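Local coordinates for protein leucine aminopeptidase (Fimbriiglobus ruber, PDB 7D1B) that probably cyclises N-terminal glutamine residues of peptides to pyroglutamate, as a zinc-binding glutaminyl cyclase of the M28 peptidase family, at residues T227-L232 with A293-V298; K56-L61 with G159-M164; R100-R105 with L198-K203; K171-N176 with G332-Q337; R67-P72 with V108-L113. All blocks are in the same frame, centred on the assembly; numbering follows the deposited sequence. Where two conformers were deposited one is given.

Contact 1. Residues T227-L232 with A293-V298; sequences TGAVLL and AGIPAV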
# COMPACT_ATOMS: atom_id res chain seq x y z
N THR A 227 -3.41 9.67 12.82
CA THR A 227 -3.94 8.82 13.88
C THR A 227 -3.98 7.35 13.51
O THR A 227 -4.25 6.51 14.38
CB THR A 227 -5.32 9.31 14.30
OG1 THR A 227 -6.15 9.36 13.14
CG2 THR A 227 -5.23 10.72 14.93
N GLY A 228 -3.71 7.00 12.26
CA GLY A 228 -3.70 5.60 11.87
C GLY A 228 -3.31 5.48 10.42
O GLY A 228 -3.50 6.42 9.62
N ALA A 229 -2.80 4.30 10.07
CA ALA A 229 -2.39 4.00 8.71
C ALA A 229 -2.69 2.55 8.39
O ALA A 229 -2.46 1.67 9.23
CB ALA A 229 -0.89 4.25 8.52
N VAL A 230 -3.15 2.30 7.17
CA VAL A 230 -3.32 0.95 6.64
C VAL A 230 -2.43 0.81 5.43
O VAL A 230 -2.58 1.57 4.47
CB VAL A 230 -4.79 0.62 6.32
CG1 VAL A 230 -4.85 -0.73 5.63
CG2 VAL A 230 -5.62 0.62 7.58
N LEU A 231 -1.52 -0.16 5.48
CA LEU A 231 -0.67 -0.55 4.36
C LEU A 231 -1.32 -1.72 3.64
O LEU A 231 -1.76 -2.68 4.27
CB LEU A 231 0.70 -0.96 4.90
CG LEU A 231 1.63 -1.57 3.86
CD1 LEU A 231 2.04 -0.53 2.80
CD2 LEU A 231 2.87 -2.14 4.53
N LEU A 232 -1.40 -1.61 2.33
CA LEU A 232 -1.94 -2.68 1.48
C LEU A 232 -0.76 -3.39 0.83
O LEU A 232 0.02 -2.75 0.12
CB LEU A 232 -2.78 -2.05 0.38
CG LEU A 232 -3.99 -1.25 0.86
CD1 LEU A 232 -4.60 -0.49 -0.32
CD2 LEU A 232 -5.01 -2.17 1.55
N ALA A 293 7.30 5.82 14.16
CA ALA A 293 7.03 7.25 14.26
C ALA A 293 5.79 7.55 15.08
O ALA A 293 5.36 8.71 15.14
CB ALA A 293 6.92 7.87 12.87
N GLY A 294 5.21 6.55 15.74
CA GLY A 294 4.04 6.79 16.56
C GLY A 294 2.73 6.82 15.83
O GLY A 294 1.73 7.27 16.40
N ILE A 295 2.69 6.36 14.58
CA ILE A 295 1.44 6.25 13.83
C ILE A 295 1.01 4.79 13.88
O ILE A 295 1.67 3.94 13.27
CB ILE A 295 1.62 6.70 12.37
CG1 ILE A 295 2.23 8.11 12.27
CG2 ILE A 295 0.29 6.57 11.62
CD1 ILE A 295 2.68 8.46 10.86
N PRO A 296 -0.08 4.45 14.57
CA PRO A 296 -0.53 3.05 14.55
C PRO A 296 -0.75 2.62 13.11
O PRO A 296 -1.45 3.29 12.35
CB PRO A 296 -1.84 3.09 15.34
CG PRO A 296 -1.76 4.34 16.20
CD PRO A 296 -0.97 5.32 15.37
N ALA A 297 -0.12 1.51 12.72
CA ALA A 297 -0.10 1.13 11.31
C ALA A 297 -0.24 -0.38 11.17
O ALA A 297 0.52 -1.16 11.77
CB ALA A 297 1.16 1.62 10.60
N VAL A 298 -1.20 -0.79 10.34
CA VAL A 298 -1.54 -2.19 10.12
C VAL A 298 -1.20 -2.57 8.69
O VAL A 298 -1.53 -1.84 7.76
CB VAL A 298 -3.04 -2.43 10.40
CG1 VAL A 298 -3.49 -3.80 9.93
CG2 VAL A 298 -3.33 -2.19 11.86
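A229 and V230 pair in parallel with A297 and V298 at one border of the mixed central sheet, where strand 225-232 meets the outermost strand 297-300. The ladder has three rungs. A229 N donates to P296 O over 2.8 Å; its N-H is bent (135°), and P296 stands just before the regular strand. The next two are straighter: V298 N reaches A229 O at 3.0 Å with an N-H angle of 162°, and L231 N reaches V298 O at 2.8 Å. Each carbonyl of the ladder also receives a CA-H contact; the closest brings A297 CA to 3.2 Å from A229 O. G228 N, buried beside these rungs, has no partner in the model.

Side chains alternate between the two sheet faces. On one, the methyls A229 CB and A297 CB meet at 3.9 Å, and I295 CG2 closes on A229 CB at 4.0 Å; this branch gets there by lying anti to the backbone N of I295, with CG1 beside that N. The other face carries V230 and V298, both packed against L255 of helix 253-266. The P296 ring rests its CD against T227 O. Just upstream, G294 at positive phi is the C-prime residue of the Schellman motif that ends helix 287-292, from which N291 reaches forward to bond A297 O. Two neighbouring parallel strands joined through helices that return over the sheet are typical of a beta-alpha-beta connection, here within the alpha/beta fold of the M28 zinc peptidases.

Contact 2. Residues K56-L61 with G159-M164; sequences KYVQQL and GAALMM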
# COMPACT_ATOMS: atom_id res chain seq x y z
N LYS A 56 -8.60 -3.37 -14.25
CA LYS A 56 -8.06 -2.65 -15.40
C LYS A 56 -6.94 -1.72 -14.99
O LYS A 56 -5.96 -1.56 -15.73
CB LYS A 56 -9.18 -1.88 -16.11
CG LYS A 56 -8.72 -0.98 -17.27
CD LYS A 56 -9.86 -0.10 -17.80
CE LYS A 56 -10.14 1.07 -16.85
NZ LYS A 56 -11.24 1.97 -17.30
N TYR A 57 -7.05 -1.09 -13.82
CA TYR A 57 -5.95 -0.24 -13.35
C TYR A 57 -4.70 -1.06 -13.03
O TYR A 57 -3.58 -0.60 -13.29
CB TYR A 57 -6.40 0.62 -12.17
CG TYR A 57 -7.39 1.70 -12.52
CD1 TYR A 57 -7.28 2.39 -13.72
CD2 TYR A 57 -8.42 2.03 -11.66
CE1 TYR A 57 -8.18 3.39 -14.05
CE2 TYR A 57 -9.32 3.03 -11.97
CZ TYR A 57 -9.21 3.70 -13.17
OH TYR A 57 -10.10 4.69 -13.51
N VAL A 58 -4.87 -2.27 -12.47
CA VAL A 58 -3.69 -3.14 -12.31
C VAL A 58 -3.04 -3.40 -13.66
O VAL A 58 -1.82 -3.30 -13.82
CB VAL A 58 -4.04 -4.46 -11.61
CG1 VAL A 58 -2.78 -5.33 -11.53
CG2 VAL A 58 -4.61 -4.22 -10.23
N GLN A 59 -3.86 -3.77 -14.65
CA GLN A 59 -3.33 -4.07 -15.98
C GLN A 59 -2.63 -2.85 -16.56
O GLN A 59 -1.58 -2.97 -17.19
CB GLN A 59 -4.47 -4.52 -16.89
CG GLN A 59 -3.99 -4.98 -18.26
CD GLN A 59 -3.26 -6.31 -18.17
OE1 GLN A 59 -3.83 -7.30 -17.71
NE2 GLN A 59 -2.00 -6.33 -18.61
N GLN A 60 -3.21 -1.66 -16.39
CA GLN A 60 -2.61 -0.45 -16.95
C GLN A 60 -1.23 -0.19 -16.36
O GLN A 60 -0.26 0.11 -17.08
CB GLN A 60 -3.54 0.73 -16.67
CG GLN A 60 -2.98 2.05 -17.16
CD GLN A 60 -3.87 3.24 -16.88
OE1 GLN A 60 -4.97 3.11 -16.32
NE2 GLN A 60 -3.40 4.43 -17.27
N LEU A 61 -1.13 -0.31 -15.03
CA LEU A 61 0.16 -0.08 -14.39
C LEU A 61 1.17 -1.14 -14.81
O LEU A 61 2.33 -0.81 -15.12
CB LEU A 61 0.01 -0.01 -12.86
CG LEU A 61 -0.81 1.17 -12.35
CD1 LEU A 61 -0.99 1.07 -10.85
CD2 LEU A 61 -0.16 2.50 -12.70
N GLY A 159 -2.12 -2.21 -4.78
CA GLY A 159 -2.47 -1.14 -3.86
C GLY A 159 -2.63 0.19 -4.58
O GLY A 159 -3.58 0.93 -4.33
N ALA A 160 -1.68 0.51 -5.47
CA ALA A 160 -1.82 1.71 -6.28
C ALA A 160 -3.10 1.68 -7.09
O ALA A 160 -3.82 2.68 -7.21
CB ALA A 160 -0.60 1.89 -7.17
N ALA A 161 -3.41 0.52 -7.69
CA ALA A 161 -4.62 0.38 -8.49
C ALA A 161 -5.88 0.53 -7.65
O ALA A 161 -6.86 1.14 -8.09
CB ALA A 161 -4.61 -0.96 -9.22
N LEU A 162 -5.88 -0.02 -6.43
CA LEU A 162 -7.04 0.17 -5.57
C LEU A 162 -7.20 1.63 -5.21
O LEU A 162 -8.32 2.14 -5.18
CB LEU A 162 -6.96 -0.72 -4.33
CG LEU A 162 -8.17 -0.58 -3.38
CD1 LEU A 162 -9.50 -0.84 -4.10
CD2 LEU A 162 -8.03 -1.51 -2.20
N MET A 163 -6.09 2.35 -4.97
CA MET A 163 -6.19 3.79 -4.77
C MET A 163 -6.78 4.48 -5.99
O MET A 163 -7.60 5.41 -5.85
CB MET A 163 -4.82 4.40 -4.45
CG MET A 163 -4.23 4.01 -3.14
SD MET A 163 -2.56 4.62 -3.08
CE MET A 163 -2.00 3.90 -1.53
N MET A 164 -6.38 4.06 -7.20
CA MET A 164 -6.97 4.64 -8.41
C MET A 164 -8.48 4.42 -8.44
O MET A 164 -9.23 5.33 -8.79
CB MET A 164 -6.31 4.05 -9.65
CG MET A 164 -4.87 4.48 -9.84
SD MET A 164 -4.11 3.76 -11.33
CE MET A 164 -4.84 4.81 -12.58
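M164 lies across the Y57 ring, and A161 packs beside it, against Y57 CB: these three residues bury most of the surface between the segments of helices 51-63 and 153-167. The axes of the two short segments approach to 8.4 Å, with N-to-C directions 127° apart. M164 touches the ring along much of its side chain. Its CB sits over the face, 4.0 Å from the centroid of the Y57 ring in a CH-pi contact, while SD approaches more obliquely in a Met-aromatic contact. The bend at chi3 (78°) then folds the terminal methyl back, and M164 CE comes to 3.6 Å from Y57 CD1. L61 CD1 also packs at 4.1 Å against M164 SD, and it meets A160 CB at 3.8 Å.

A161 is small enough to let the backbones close in. Its CB lies 3.8 Å from Y57 CB and, tighter than usual van der Waals contact, 3.4 Å from V58 CG2. Beyond the contact, the Y57 hydroxyl is hydrogen-bonded to H168 NE2 and the ring stands edge-to-face with H84, whose NE2 bonds M164 O. Truncating Y57 to an alanine would probably deprive the M164 methyl and sulfur of their aromatic surface, open a gap between the helices and leave H168 without its hydroxyl mate. The touching groups are nearly all carbon, sulfur and an aromatic face, which implies cohesion chiefly by dispersion and shape, while Y57 OH and M164 O find their partners in H168 and H84.

Contact 3. Residues R100-R105 with L198-K203; sequences RQRSQR and LQEGDK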
# COMPACT_ATOMS: atom_id res chain seq x y z
N ARG A 100 21.57 5.86 -1.53
CA ARG A 100 22.53 4.93 -2.12
C ARG A 100 22.14 3.53 -1.66
O ARG A 100 22.21 3.22 -0.46
CB ARG A 100 23.96 5.25 -1.68
CG ARG A 100 24.96 4.35 -2.39
CD ARG A 100 26.39 4.52 -1.86
NE ARG A 100 26.55 4.10 -0.46
CZ ARG A 100 26.66 2.83 -0.06
NH1 ARG A 100 26.59 1.83 -0.95
NH2 ARG A 100 26.85 2.57 1.23
N GLN A 101 21.75 2.67 -2.59
CA GLN A 101 21.48 1.29 -2.22
C GLN A 101 22.81 0.60 -1.88
O GLN A 101 23.86 0.95 -2.41
CB GLN A 101 20.74 0.59 -3.36
CG GLN A 101 20.33 -0.86 -3.12
CD GLN A 101 19.53 -1.07 -1.84
OE1 GLN A 101 20.08 -1.04 -0.74
NE2 GLN A 101 18.22 -1.29 -1.98
N ARG A 102 22.76 -0.37 -0.96
CA ARG A 102 23.98 -0.91 -0.35
C ARG A 102 24.97 -1.43 -1.38
O ARG A 102 26.18 -1.21 -1.25
CB ARG A 102 23.65 -2.03 0.62
CG ARG A 102 22.86 -1.60 1.84
CD ARG A 102 22.60 -2.82 2.72
NE ARG A 102 21.84 -2.47 3.91
CZ ARG A 102 20.93 -3.26 4.47
NH1 ARG A 102 20.65 -4.45 3.94
NH2 ARG A 102 20.29 -2.85 5.55
N SER A 103 24.48 -2.13 -2.41
CA SER A 103 25.32 -2.79 -3.40
C SER A 103 25.82 -1.84 -4.47
O SER A 103 26.60 -2.28 -5.32
CB SER A 103 24.53 -3.93 -4.06
OG SER A 103 23.40 -3.41 -4.76
N GLN A 104 25.43 -0.56 -4.44
CA GLN A 104 25.72 0.39 -5.50
C GLN A 104 26.54 1.56 -4.99
O GLN A 104 26.50 1.88 -3.80
CB GLN A 104 24.41 0.94 -6.08
CG GLN A 104 23.42 -0.18 -6.46
CD GLN A 104 23.96 -1.11 -7.55
OE1 GLN A 104 24.37 -0.66 -8.62
NE2 GLN A 104 23.95 -2.41 -7.28
N ARG A 105 27.26 2.24 -5.89
CA ARG A 105 27.82 3.54 -5.55
C ARG A 105 26.95 4.69 -6.01
O ARG A 105 26.97 5.76 -5.39
CB ARG A 105 29.22 3.71 -6.13
CG ARG A 105 30.20 2.77 -5.52
CD ARG A 105 31.62 3.26 -5.73
NE ARG A 105 32.50 2.55 -4.81
CZ ARG A 105 32.97 1.33 -5.04
NH1 ARG A 105 32.66 0.72 -6.18
NH2 ARG A 105 33.71 0.67 -4.15
N LEU A 198 24.24 -16.11 4.91
CA LEU A 198 25.59 -15.61 4.69
C LEU A 198 25.67 -14.11 4.43
O LEU A 198 26.59 -13.45 4.93
CB LEU A 198 26.27 -16.37 3.55
CG LEU A 198 26.88 -17.73 3.92
CD1 LEU A 198 27.69 -18.30 2.76
CD2 LEU A 198 27.72 -17.62 5.18
N GLN A 199 24.75 -13.53 3.65
CA GLN A 199 24.79 -12.11 3.33
C GLN A 199 23.39 -11.50 3.34
O GLN A 199 22.47 -12.06 2.75
CB GLN A 199 25.43 -11.87 1.95
CG GLN A 199 26.86 -12.38 1.83
CD GLN A 199 27.35 -12.37 0.40
OE1 GLN A 199 26.82 -11.65 -0.45
NE2 GLN A 199 28.37 -13.18 0.11
N GLU A 200 23.25 -10.35 4.01
CA GLU A 200 21.97 -9.66 4.13
C GLU A 200 21.43 -9.10 2.81
O GLU A 200 20.22 -9.10 2.59
CB GLU A 200 22.08 -8.53 5.16
CG GLU A 200 20.81 -7.71 5.36
CD GLU A 200 19.55 -8.55 5.45
OE1 GLU A 200 19.51 -9.48 6.30
OE2 GLU A 200 18.60 -8.29 4.68
N GLY A 201 22.30 -8.64 1.92
CA GLY A 201 21.85 -8.08 0.67
C GLY A 201 21.42 -6.63 0.84
O GLY A 201 21.75 -5.93 1.81
N ASP A 202 20.68 -6.16 -0.16
CA ASP A 202 20.22 -4.78 -0.23
C ASP A 202 19.15 -4.41 0.80
O ASP A 202 18.46 -5.27 1.37
CB ASP A 202 19.83 -4.44 -1.66
CG ASP A 202 21.03 -4.15 -2.54
OD1 ASP A 202 22.12 -3.84 -2.00
OD2 ASP A 202 20.88 -4.24 -3.78
N LYS A 203 19.00 -3.10 1.00
CA LYS A 203 18.14 -2.51 2.01
C LYS A 203 16.72 -2.28 1.50
O LYS A 203 16.52 -1.87 0.35
CB LYS A 203 18.75 -1.17 2.42
CG LYS A 203 17.93 -0.40 3.44
CD LYS A 203 18.67 0.83 3.97
CE LYS A 203 17.70 1.82 4.64
NZ LYS A 203 16.90 1.21 5.75
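The Q101 amide lies flat against the D202 carboxylate, their planes only 7° apart, with Q101 CD 3.4 Å from D202 CB. Its chain, bent at chi2 (54°), carries both polar ends of the amide onto the K203 backbone: K203 N donates to Q101 OE1 at 2.9 Å from above the amide carbonyl plane, and Q101 NE2 donates almost straight to K203 O at 2.9 Å, on a lone pair and within the amide plane. OE1 takes a second bond, in its plane, from R102 N, which probably fixes the rotation of the amide, since a flip would put NH2 against two donors; NE2 also reaches Y189 O. Replacing Q101 by an alanine would probably leave the K203 backbone without both mates and D202 without its stacked neighbour.

Q101 to Q104 form a type I turn in the hairpin connection between strands 91-99 and 108-117, and the facing loop leads from zinc ligand E188 towards helix 206-218. Within the turn, S103 offers two donors to one carboxylate, its N to D202 OD1 at 2.9 Å and its OG to the syn lone pair of D202 OD2 at 2.8 Å; OD2 is gripped further by L191 N and D192 N. R102 stretches along G201 and K203. K203 CB sits over the centre of the R102 guanidinium, 3.7 Å from R102 CZ, while R102 NH1 points edge-on to G201 O at 2.8 Å. The K203 chain crosses R102 at about a right angle, and its NZ forms a salt bridge with E209.

Contact 4. Residues K171-N176 with G332-Q337; sequences KGVPSN and GWIQIQ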
# COMPACT_ATOMS: atom_id res chain seq x y z
N LYS A 171 -14.43 12.01 -3.21
CA LYS A 171 -15.10 13.28 -2.96
C LYS A 171 -16.55 13.11 -2.56
O LYS A 171 -17.15 14.08 -2.09
CB LYS A 171 -14.95 14.26 -4.13
CG LYS A 171 -13.56 14.86 -4.28
CD LYS A 171 -12.99 15.45 -3.01
CE LYS A 171 -13.80 16.60 -2.46
NZ LYS A 171 -13.23 17.91 -2.89
N GLY A 172 -17.11 11.90 -2.70
CA GLY A 172 -18.44 11.60 -2.20
C GLY A 172 -18.46 10.92 -0.85
O GLY A 172 -19.54 10.48 -0.44
N VAL A 173 -17.34 10.80 -0.16
CA VAL A 173 -17.26 10.07 1.11
C VAL A 173 -17.34 11.06 2.26
O VAL A 173 -16.53 12.01 2.30
CB VAL A 173 -15.97 9.24 1.21
CG1 VAL A 173 -15.86 8.60 2.59
CG2 VAL A 173 -15.93 8.19 0.10
N PRO A 174 -18.24 10.88 3.22
CA PRO A 174 -18.24 11.73 4.42
C PRO A 174 -17.16 11.24 5.38
O PRO A 174 -17.09 10.04 5.69
CB PRO A 174 -19.64 11.54 5.00
CG PRO A 174 -20.05 10.17 4.55
CD PRO A 174 -19.36 9.91 3.23
N SER A 175 -16.33 12.16 5.86
CA SER A 175 -15.21 11.75 6.70
C SER A 175 -14.88 12.83 7.72
O SER A 175 -14.62 13.98 7.36
CB SER A 175 -13.97 11.51 5.85
OG SER A 175 -12.91 11.13 6.71
N ASN A 176 -14.79 12.42 8.99
CA ASN A 176 -14.35 13.33 10.04
C ASN A 176 -12.84 13.45 10.14
O ASN A 176 -12.35 14.19 11.00
CB ASN A 176 -14.94 12.88 11.37
CG ASN A 176 -16.45 12.89 11.35
OD1 ASN A 176 -17.06 13.80 10.78
ND2 ASN A 176 -17.06 11.86 11.92
N GLY A 332 -15.08 2.03 5.04
CA GLY A 332 -15.83 1.95 6.29
C GLY A 332 -15.01 2.42 7.47
O GLY A 332 -15.50 3.17 8.32
N TRP A 333 -13.75 2.01 7.53
CA TRP A 333 -12.82 2.47 8.55
C TRP A 333 -12.74 4.00 8.56
O TRP A 333 -12.81 4.63 9.63
CB TRP A 333 -11.45 1.84 8.26
CG TRP A 333 -10.31 2.35 9.09
CD1 TRP A 333 -10.20 2.35 10.46
CD2 TRP A 333 -9.08 2.90 8.59
NE1 TRP A 333 -8.98 2.89 10.84
CE2 TRP A 333 -8.28 3.23 9.71
CE3 TRP A 333 -8.60 3.18 7.30
CZ2 TRP A 333 -7.00 3.78 9.57
CZ3 TRP A 333 -7.33 3.73 7.16
CH2 TRP A 333 -6.54 4.03 8.29
N ILE A 334 -12.63 4.60 7.38
CA ILE A 334 -12.60 6.06 7.29
C ILE A 334 -13.88 6.67 7.87
O ILE A 334 -13.83 7.61 8.67
CB ILE A 334 -12.35 6.49 5.84
CG1 ILE A 334 -10.91 6.19 5.45
CG2 ILE A 334 -12.68 7.97 5.63
CD1 ILE A 334 -10.69 6.07 3.93
N GLN A 335 -15.03 6.15 7.46
CA GLN A 335 -16.30 6.76 7.82
C GLN A 335 -16.61 6.64 9.30
O GLN A 335 -17.32 7.50 9.83
CB GLN A 335 -17.44 6.12 7.03
CG GLN A 335 -17.46 6.49 5.56
CD GLN A 335 -18.41 5.58 4.83
OE1 GLN A 335 -19.63 5.80 4.83
NE2 GLN A 335 -17.88 4.51 4.26
N ILE A 336 -16.15 5.58 9.97
CA ILE A 336 -16.51 5.39 11.38
C ILE A 336 -15.70 6.26 12.33
O ILE A 336 -16.02 6.33 13.52
CB ILE A 336 -16.52 3.92 11.83
CG1 ILE A 336 -15.10 3.35 11.85
CG2 ILE A 336 -17.48 3.09 10.98
CD1 ILE A 336 -15.03 1.94 12.39
N GLN A 337 -14.64 6.91 11.86
CA GLN A 337 -13.85 7.76 12.75
C GLN A 337 -14.71 8.91 13.26
O GLN A 337 -15.43 9.56 12.50
CB GLN A 337 -12.63 8.34 12.03
CG GLN A 337 -11.70 7.29 11.43
CD GLN A 337 -11.26 6.26 12.46
OE1 GLN A 337 -10.65 6.61 13.48
NE2 GLN A 337 -11.59 4.99 12.22
O HOH W 1 -18.15 9.90 8.34
O HOH W 2 -15.22 9.78 9.71
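A water-assisted docking of a loop on the end of a helix joins V173, P174, S175 and N176 to I334, Q335 and Q337, at the C terminus of helix 320-336 and far from the zinc site. The loop is the one that leads from helix 153-167 into strand 178-184. The direct polar link is N176 ND2 to Q337 O, 2.9 Å long, with the donor in the carbonyl plane and an N-H angle of 157°. One water sits between I334 O of the helix, Q337 O just beyond it, and the loop: it accepts from N176 N at 2.8 Å and lies the same distance from I334 O and from Q337 O, among more acceptors than its two protons can serve. A second water, 2.9 Å from both P174 O and Q335 O, spans the chains a little further along.

Van der Waals contacts make up the rest. S175 OG, anti to the backbone N (chi1 179°), rests on I334 CG2 at 3.3 Å while bonding V177 O of its own loop. Q335 CG packs against P174 O. V173 CG1 lies 4.0 Å from Q335 CG, and these two side chains meet nearly at right angles. The Q335 amide then leaves this interface, its NE2 bonding L331 O and K45 O. Q337 folds back over the helix, its NE2 donating to W333 O and to E258, and L125 of strand 123-130 touches I334 and Q337. Carbonyls of the last turn met by waters and by a side-chain amide (Q337 NE2 on W333 O) are typical of a helix C terminus, here of the last helix against the sheet of the M28 fold.

Contact 5. Residues R67-P72 with V108-L113; sequences RISGTP and VDMTNL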
# COMPACT_ATOMS: atom_id res chain seq x y z
N ARG A 67 8.53 -0.94 -13.01
CA ARG A 67 8.60 0.39 -12.42
C ARG A 67 9.63 0.37 -11.29
O ARG A 67 9.33 0.70 -10.13
CB ARG A 67 7.21 0.80 -11.93
CG ARG A 67 6.20 1.03 -13.07
CD ARG A 67 4.90 0.29 -12.78
NE ARG A 67 5.05 -1.11 -13.13
CZ ARG A 67 4.45 -2.14 -12.53
NH1 ARG A 67 3.72 -1.97 -11.45
NH2 ARG A 67 4.62 -3.37 -13.03
N ILE A 68 10.84 -0.03 -11.63
CA ILE A 68 11.93 -0.08 -10.66
C ILE A 68 12.31 1.35 -10.27
O ILE A 68 12.24 2.27 -11.10
CB ILE A 68 13.12 -0.82 -11.30
CG1 ILE A 68 12.73 -2.28 -11.63
CG2 ILE A 68 14.35 -0.74 -10.41
CD1 ILE A 68 13.68 -2.95 -12.62
N SER A 69 12.67 1.56 -9.01
CA SER A 69 13.09 2.90 -8.58
C SER A 69 14.13 3.47 -9.54
O SER A 69 15.05 2.77 -9.97
CB SER A 69 13.70 2.86 -7.19
OG SER A 69 12.75 2.44 -6.25
N GLY A 70 13.98 4.76 -9.86
CA GLY A 70 14.99 5.47 -10.61
C GLY A 70 14.97 5.22 -12.10
O GLY A 70 15.96 5.53 -12.76
N THR A 71 13.88 4.68 -12.64
CA THR A 71 13.82 4.30 -14.05
C THR A 71 12.70 5.05 -14.77
O THR A 71 11.76 5.55 -14.14
CB THR A 71 13.58 2.79 -14.23
OG1 THR A 71 12.27 2.46 -13.74
CG2 THR A 71 14.66 1.97 -13.53
N PRO A 72 12.75 5.08 -16.10
CA PRO A 72 11.65 5.71 -16.85
C PRO A 72 10.28 5.11 -16.59
O PRO A 72 9.29 5.85 -16.61
CB PRO A 72 12.08 5.51 -18.31
CG PRO A 72 13.61 5.50 -18.22
CD PRO A 72 13.89 4.72 -16.97
N VAL A 108 20.35 6.93 -6.30
CA VAL A 108 19.08 6.68 -6.96
C VAL A 108 18.09 7.72 -6.50
O VAL A 108 17.96 7.98 -5.29
CB VAL A 108 18.59 5.23 -6.74
CG1 VAL A 108 18.48 4.85 -5.29
CG2 VAL A 108 17.29 4.97 -7.50
N ASP A 109 17.41 8.34 -7.46
CA ASP A 109 16.32 9.25 -7.17
C ASP A 109 15.08 8.47 -6.76
O ASP A 109 14.70 7.52 -7.45
CB ASP A 109 15.98 10.05 -8.43
CG ASP A 109 17.01 11.09 -8.75
OD1 ASP A 109 17.50 11.75 -7.82
OD2 ASP A 109 17.32 11.25 -9.95
N MET A 110 14.48 8.86 -5.65
CA MET A 110 13.26 8.27 -5.13
C MET A 110 12.21 9.37 -5.00
O MET A 110 12.54 10.53 -4.70
CB MET A 110 13.51 7.67 -3.75
CG MET A 110 14.55 6.60 -3.76
SD MET A 110 13.74 5.07 -4.23
CE MET A 110 15.07 3.86 -3.95
N THR A 111 10.95 8.98 -5.17
CA THR A 111 9.84 9.92 -5.00
C THR A 111 8.67 9.20 -4.34
O THR A 111 8.10 8.29 -4.94
CB THR A 111 9.38 10.52 -6.34
OG1 THR A 111 10.49 11.06 -7.04
CG2 THR A 111 8.36 11.64 -6.10
N ASN A 112 8.30 9.61 -3.13
CA ASN A 112 7.00 9.19 -2.61
C ASN A 112 5.93 10.11 -3.18
O ASN A 112 6.17 11.30 -3.40
CB ASN A 112 6.94 9.30 -1.09
CG ASN A 112 7.92 8.40 -0.36
OD1 ASN A 112 8.26 7.30 -0.83
ND2 ASN A 112 8.34 8.84 0.82
N LEU A 113 4.75 9.56 -3.43
CA LEU A 113 3.63 10.37 -3.92
C LEU A 113 2.54 10.39 -2.85
O LEU A 113 2.22 9.36 -2.26
CB LEU A 113 3.06 9.77 -5.20
CG LEU A 113 2.36 10.57 -6.29
CD1 LEU A 113 3.27 11.67 -6.80
CD2 LEU A 113 1.92 9.69 -7.46
O HOH W 3 12.36 6.45 -8.26
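A sharp bend at chi2 (-84°) swings the end of M110 towards S69, whose OG lies anti to its own carbonyl carbon (chi1 -63°), a position that sets it beside the sulfur. In this conformer, one of two modelled for M110, M110 SD is 3.5 Å from S69 OG, and the terminal methyl M110 CE is 3.7 Å from S69 CB. The hydroxyl's firm partner is elsewhere: S69 OG bonds D185 OD1, and the other oxygen of that carboxylate takes T111 N, so D185 ties the loop and strand 108-117 together.

The polar link between the two segments runs through a water. G70 N and D109 O stand 3.7 Å apart, and the water between them accepts from G70 N at 2.8 Å and donates to D109 O at 2.7 Å. In one V108 conformer, V108 CG2 comes to 3.9 Å from G70 CA; the positive phi of G70 (79°) suits a glycine. The D109 carboxylate forms a salt bridge with K98.

I68 to T71 form a type II turn, closed by a weak backbone bond and by a short one, T71 OG1 to I68 O at 2.6 Å. E188, a zinc ligand, lies about 8 Å from S69, side chain to side chain. A type II turn leading into the N-cap of a helix, T71 before helix 72-87, makes a loop-to-helix junction, here set against strand 108-117 near the zinc site of the M28 fold.

From the N terminus, helix 51-63 opens contact 2, the loop 67-72 opens contact 5, and the turn 100-105 opens contact 3. Strand 108-117 closes contact 5, nested inside the loop that contact 2 closes at helix 153-167; the two touch where L61 O nears R67 NE. Contact 4 opens at 171-176, and only then does 198-203 close contact 3, which therefore crosses contacts 2, 4 and 5. Contact 1 lies wholly inside contact 4, which the last helix closes, and V230 packs on W333 between them. L232 also touches L162 and G159 of contact 2, joining the sheet to helix 153-167. Contacts 3 and 4 lie on opposite sides of the chain's centre.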